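Long-range contact in glutaconate CoA-transferase subunit A (Acidaminococcus fermentans, PDB 1POI), which forms part of a transferase that moves coenzyme A from acetyl-CoA to (R)-2-hydroxyglutarate and related acids such as glutaconate, in fermentative glutamate breakdown: residues Ser183-Lys194 with Ile220-Gly231. Sequence-based numbering, arbitrary orientation.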
loop_
_atom_site.group_PDB
_atom_site.type_symbol
_atom_site.label_atom_id
_atom_site.label_comp_id
_atom_site.label_asym_id
_atom_site.label_seq_id
_atom_site.Cartn_x
_atom_site.Cartn_y
_atom_site.Cartn_z
ATOM N N SER A 183 17.192 6.147 6.998
ATOM C CA SER A 183 17.264 7.571 6.685
ATOM C C SER A 183 18.643 8.135 7.058
ATOM O O SER A 183 19.454 7.452 7.723
ATOM C CB SER A 183 16.177 8.323 7.460
ATOM O OG SER A 183 16.013 7.776 8.768
ATOM N N PRO A 184 18.953 9.367 6.622
ATOM C CA PRO A 184 20.262 9.889 6.997
ATOM C C PRO A 184 20.372 10.103 8.520
ATOM O O PRO A 184 21.464 10.194 9.053
ATOM C CB PRO A 184 20.322 11.206 6.237
ATOM C CG PRO A 184 19.552 10.894 5.015
ATOM C CD PRO A 184 18.352 10.208 5.581
ATOM N N ASP A 185 19.251 10.197 9.222
ATOM C CA ASP A 185 19.319 10.391 10.658
ATOM C C ASP A 185 19.329 9.101 11.432
ATOM O O ASP A 185 19.215 9.120 12.657
ATOM C CB ASP A 185 18.204 11.308 11.173
ATOM C CG ASP A 185 16.809 10.676 11.122
ATOM O OD1 ASP A 185 16.648 9.436 11.155
ATOM O OD2 ASP A 185 15.850 11.468 11.060
ATOM N N GLY A 186 19.383 7.979 10.726
ATOM C CA GLY A 186 19.425 6.703 11.419
ATOM C C GLY A 186 18.126 5.947 11.595
ATOM O O GLY A 186 18.153 4.839 12.148
ATOM N N THR A 187 16.989 6.517 11.181
ATOM C CA THR A 187 15.734 5.780 11.300
ATOM C C THR A 187 15.840 4.555 10.364
ATOM O O THR A 187 16.143 4.685 9.160
ATOM C CB THR A 187 14.513 6.625 10.926
ATOM O OG1 THR A 187 14.679 7.963 11.411
ATOM C CG2 THR A 187 13.278 6.041 11.561
ATOM N N VAL A 188 15.577 3.384 10.940
ATOM C CA VAL A 188 15.685 2.097 10.261
ATOM C C VAL A 188 14.385 1.318 10.074
ATOM O O VAL A 188 13.618 1.130 11.028
ATOM C CB VAL A 188 16.679 1.206 11.022
ATOM C CG1 VAL A 188 16.703 -0.204 10.473
ATOM C CG2 VAL A 188 18.047 1.838 10.968
ATOM N N ARG A 189 14.199 0.817 8.849
ATOM C CA ARG A 189 13.035 0.026 8.440
ATOM C C ARG A 189 13.482 -1.386 8.058
ATOM O O ARG A 189 14.202 -1.551 7.077
ATOM C CB ARG A 189 12.393 0.647 7.192
ATOM C CG ARG A 189 10.989 1.187 7.370
ATOM C CD ARG A 189 10.529 1.902 6.101
ATOM N NE ARG A 189 9.573 2.976 6.384
ATOM C CZ ARG A 189 8.835 3.603 5.466
ATOM N NH1 ARG A 189 8.914 3.269 4.180
ATOM N NH2 ARG A 189 8.058 4.621 5.824
ATOM N N ILE A 190 13.086 -2.380 8.846
ATOM C CA ILE A 190 13.381 -3.779 8.569
ATOM C C ILE A 190 12.056 -4.521 8.208
ATOM O O ILE A 190 11.225 -4.763 9.095
ATOM C CB ILE A 190 13.927 -4.494 9.808
ATOM C CG1 ILE A 190 15.233 -3.854 10.289
ATOM C CG2 ILE A 190 14.097 -5.994 9.516
ATOM C CD1 ILE A 190 15.781 -4.531 11.560
ATOM N N TRP A 191 11.845 -4.859 6.934
ATOM C CA TRP A 191 10.646 -5.597 6.525
ATOM C C TRP A 191 10.741 -7.081 6.986
ATOM O O TRP A 191 11.814 -7.682 6.947
ATOM C CB TRP A 191 10.526 -5.588 5.021
ATOM C CG TRP A 191 10.741 -4.274 4.347
ATOM C CD1 TRP A 191 10.643 -3.025 4.894
ATOM C CD2 TRP A 191 11.048 -4.082 2.960
ATOM N NE1 TRP A 191 10.864 -2.059 3.924
ATOM C CE2 TRP A 191 11.113 -2.683 2.730
ATOM C CE3 TRP A 191 11.275 -4.951 1.894
ATOM C CZ2 TRP A 191 11.391 -2.140 1.473
ATOM C CZ3 TRP A 191 11.555 -4.410 0.653
ATOM C CH2 TRP A 191 11.610 -3.013 0.450
ATOM N N GLY A 192 9.630 -7.677 7.395
ATOM C CA GLY A 192 9.689 -9.054 7.836
ATOM C C GLY A 192 10.206 -9.157 9.255
ATOM O O GLY A 192 10.387 -8.144 9.900
ATOM N N GLY A 193 10.378 -10.372 9.768
ATOM C CA GLY A 193 10.875 -10.550 11.119
ATOM C C GLY A 193 12.211 -9.861 11.346
ATOM O O GLY A 193 13.036 -9.758 10.445
ATOM N N LYS A 194 12.436 -9.415 12.570
ATOM C CA LYS A 194 13.657 -8.707 12.916
ATOM C C LYS A 194 14.699 -9.551 13.620
ATOM O O LYS A 194 15.840 -9.136 13.729
ATOM C CB LYS A 194 13.330 -7.538 13.842
ATOM C CG LYS A 194 12.698 -6.363 13.175
ATOM C CD LYS A 194 11.197 -6.429 13.140
ATOM C CE LYS A 194 10.780 -5.861 11.795
ATOM N NZ LYS A 194 9.359 -5.444 11.650
ATOM N N ILE A 220 10.600 8.691 5.314
ATOM C CA ILE A 220 10.504 7.572 6.253
ATOM C C ILE A 220 9.547 7.804 7.431
ATOM O O ILE A 220 9.208 6.880 8.188
ATOM C CB ILE A 220 11.940 7.168 6.739
ATOM C CG1 ILE A 220 11.940 5.762 7.323
ATOM C CG2 ILE A 220 12.446 8.130 7.774
ATOM C CD1 ILE A 220 13.285 5.067 7.195
ATOM N N ARG A 221 9.091 9.040 7.570
ATOM C CA ARG A 221 8.182 9.382 8.642
ATOM C C ARG A 221 6.745 9.422 8.172
ATOM O O ARG A 221 5.829 9.387 8.996
ATOM C CB ARG A 221 8.575 10.714 9.248
ATOM C CG ARG A 221 9.829 10.616 10.045
ATOM C CD ARG A 221 10.588 11.925 10.074
ATOM N NE ARG A 221 11.953 11.662 10.525
ATOM C CZ ARG A 221 12.258 11.267 11.755
ATOM N NH1 ARG A 221 11.300 11.108 12.664
ATOM N NH2 ARG A 221 13.504 10.942 12.055
ATOM N N ARG A 222 6.551 9.480 6.851
ATOM C CA ARG A 222 5.217 9.498 6.246
ATOM C C ARG A 222 4.298 8.399 6.821
ATOM O O ARG A 222 3.083 8.563 6.846
ATOM C CB ARG A 222 5.319 9.371 4.718
ATOM C CG ARG A 222 5.064 10.659 3.940
ATOM C CD ARG A 222 6.016 11.770 4.335
ATOM N NE ARG A 222 5.700 13.050 3.694
ATOM C CZ ARG A 222 5.918 13.333 2.409
ATOM N NH1 ARG A 222 6.463 12.430 1.597
ATOM N NH2 ARG A 222 5.543 14.509 1.916
ATOM N N ASP A 223 4.868 7.274 7.240
ATOM C CA ASP A 223 4.098 6.200 7.848
ATOM C C ASP A 223 4.946 5.635 8.995
ATOM O O ASP A 223 5.601 4.604 8.859
ATOM C CB ASP A 223 3.745 5.117 6.827
ATOM C CG ASP A 223 2.982 3.933 7.452
ATOM O OD1 ASP A 223 2.681 3.936 8.668
ATOM O OD2 ASP A 223 2.672 2.987 6.711
ATOM N N PRO A 224 4.827 6.234 10.187
ATOM C CA PRO A 224 5.572 5.835 11.379
ATOM C C PRO A 224 5.477 4.377 11.715
ATOM O O PRO A 224 6.400 3.826 12.294
ATOM C CB PRO A 224 4.928 6.671 12.469
ATOM C CG PRO A 224 4.452 7.885 11.737
ATOM C CD PRO A 224 3.837 7.268 10.528
ATOM N N THR A 225 4.394 3.733 11.302
ATOM C CA THR A 225 4.175 2.318 11.626
ATOM C C THR A 225 5.201 1.325 11.061
ATOM O O THR A 225 5.394 0.241 11.619
ATOM C CB THR A 225 2.716 1.838 11.248
ATOM O OG1 THR A 225 2.536 1.836 9.821
ATOM C CG2 THR A 225 1.661 2.755 11.887
ATOM N N LYS A 226 5.885 1.697 9.987
ATOM C CA LYS A 226 6.849 0.792 9.388
ATOM C C LYS A 226 8.268 0.891 9.961
ATOM O O LYS A 226 9.127 0.061 9.650
ATOM C CB LYS A 226 6.892 1.024 7.881
ATOM C CG LYS A 226 5.662 0.549 7.146
ATOM C CD LYS A 226 5.438 1.393 5.886
ATOM C CE LYS A 226 4.458 0.735 4.902
ATOM N NZ LYS A 226 3.139 0.338 5.509
ATOM N N ASN A 227 8.535 1.890 10.790
ATOM C CA ASN A 227 9.881 2.047 11.319
ATOM C C ASN A 227 10.131 1.145 12.531
ATOM O O ASN A 227 9.254 0.977 13.392
ATOM C CB ASN A 227 10.121 3.516 11.592
ATOM C CG ASN A 227 9.737 4.378 10.401
ATOM O OD1 ASN A 227 9.678 3.899 9.278
ATOM N ND2 ASN A 227 9.444 5.634 10.643
ATOM N N ASP A 228 11.317 0.543 12.591
ATOM C CA ASP A 228 11.637 -0.375 13.675
ATOM C C ASP A 228 12.651 0.134 14.712
ATOM O O ASP A 228 12.781 -0.449 15.813
ATOM C CB ASP A 228 12.142 -1.679 13.091
ATOM C CG ASP A 228 11.129 -2.346 12.203
ATOM O OD1 ASP A 228 11.029 -1.997 11.016
ATOM O OD2 ASP A 228 10.443 -3.240 12.706
ATOM N N ILE A 229 13.422 1.155 14.325
ATOM C CA ILE A 229 14.423 1.750 15.200
ATOM C C ILE A 229 14.483 3.256 14.966
ATOM O O ILE A 229 14.440 3.711 13.815
ATOM C CB ILE A 229 15.826 1.152 14.966
ATOM C CG1 ILE A 229 15.815 -0.358 15.176
ATOM C CG2 ILE A 229 16.826 1.745 15.976
ATOM C CD1 ILE A 229 16.948 -1.024 14.457
ATOM N N PRO A 230 14.519 4.049 16.061
ATOM C CA PRO A 230 14.582 5.520 16.063
ATOM C C PRO A 230 16.012 5.913 15.775
ATOM O O PRO A 230 16.932 5.248 16.254
ATOM C CB PRO A 230 14.266 5.882 17.508
ATOM C CG PRO A 230 13.765 4.595 18.137
ATOM C CD PRO A 230 14.485 3.532 17.438
ATOM N N GLY A 231 16.199 7.026 15.071
ATOM C CA GLY A 231 17.533 7.493 14.742
ATOM C C GLY A 231 18.528 7.494 15.888
ATOM O O GLY A 231 19.664 7.035 15.725
#
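Arg189 stretches out past CG (chi2 174°) to reach Asn227, and its NE donates a nearly straight bond to Asn227 OD1 (3.0 Å). Guanidinium and amide lie almost coplanar, 26° apart, while Lys226 CD sits over one guanidinium face. Asn227 ND2 turns to Ile220 O (2.8 Å), which also takes a weak bond from Arg189 NH2, tying the 3-10 segment 224-226 and its flanking loop back to the end of helix 217-221. A leucine in place of Arg189 would probably leave Asn227 OD1 without its donor and the amide less firmly oriented. Beside this, Val188 N binds Ile229 O (3.1 Å), and Val188 O receives Asp228 N (2.8 Å) and, weakly, Ile229 N: a classic beta bulge. Asp228 points toward 183-194, and Ile190 N donates to Asp228 OD1 (3.0 Å), coming from above the carboxylate plane. At the other end, Arg221 NH2 forms a salt bridge to Asp185 OD2 (2.6 Å), on its syn side, with the carboxylate and guanidinium planes 72° apart. Arg221 NH2 also pairs with an acidic side chain on the chain of another protein in the assembly. Val188 and Ile229 lie side by side, resting on strand 174-179 of the parallel sheet, and Ile229 also packs against helix 197-203.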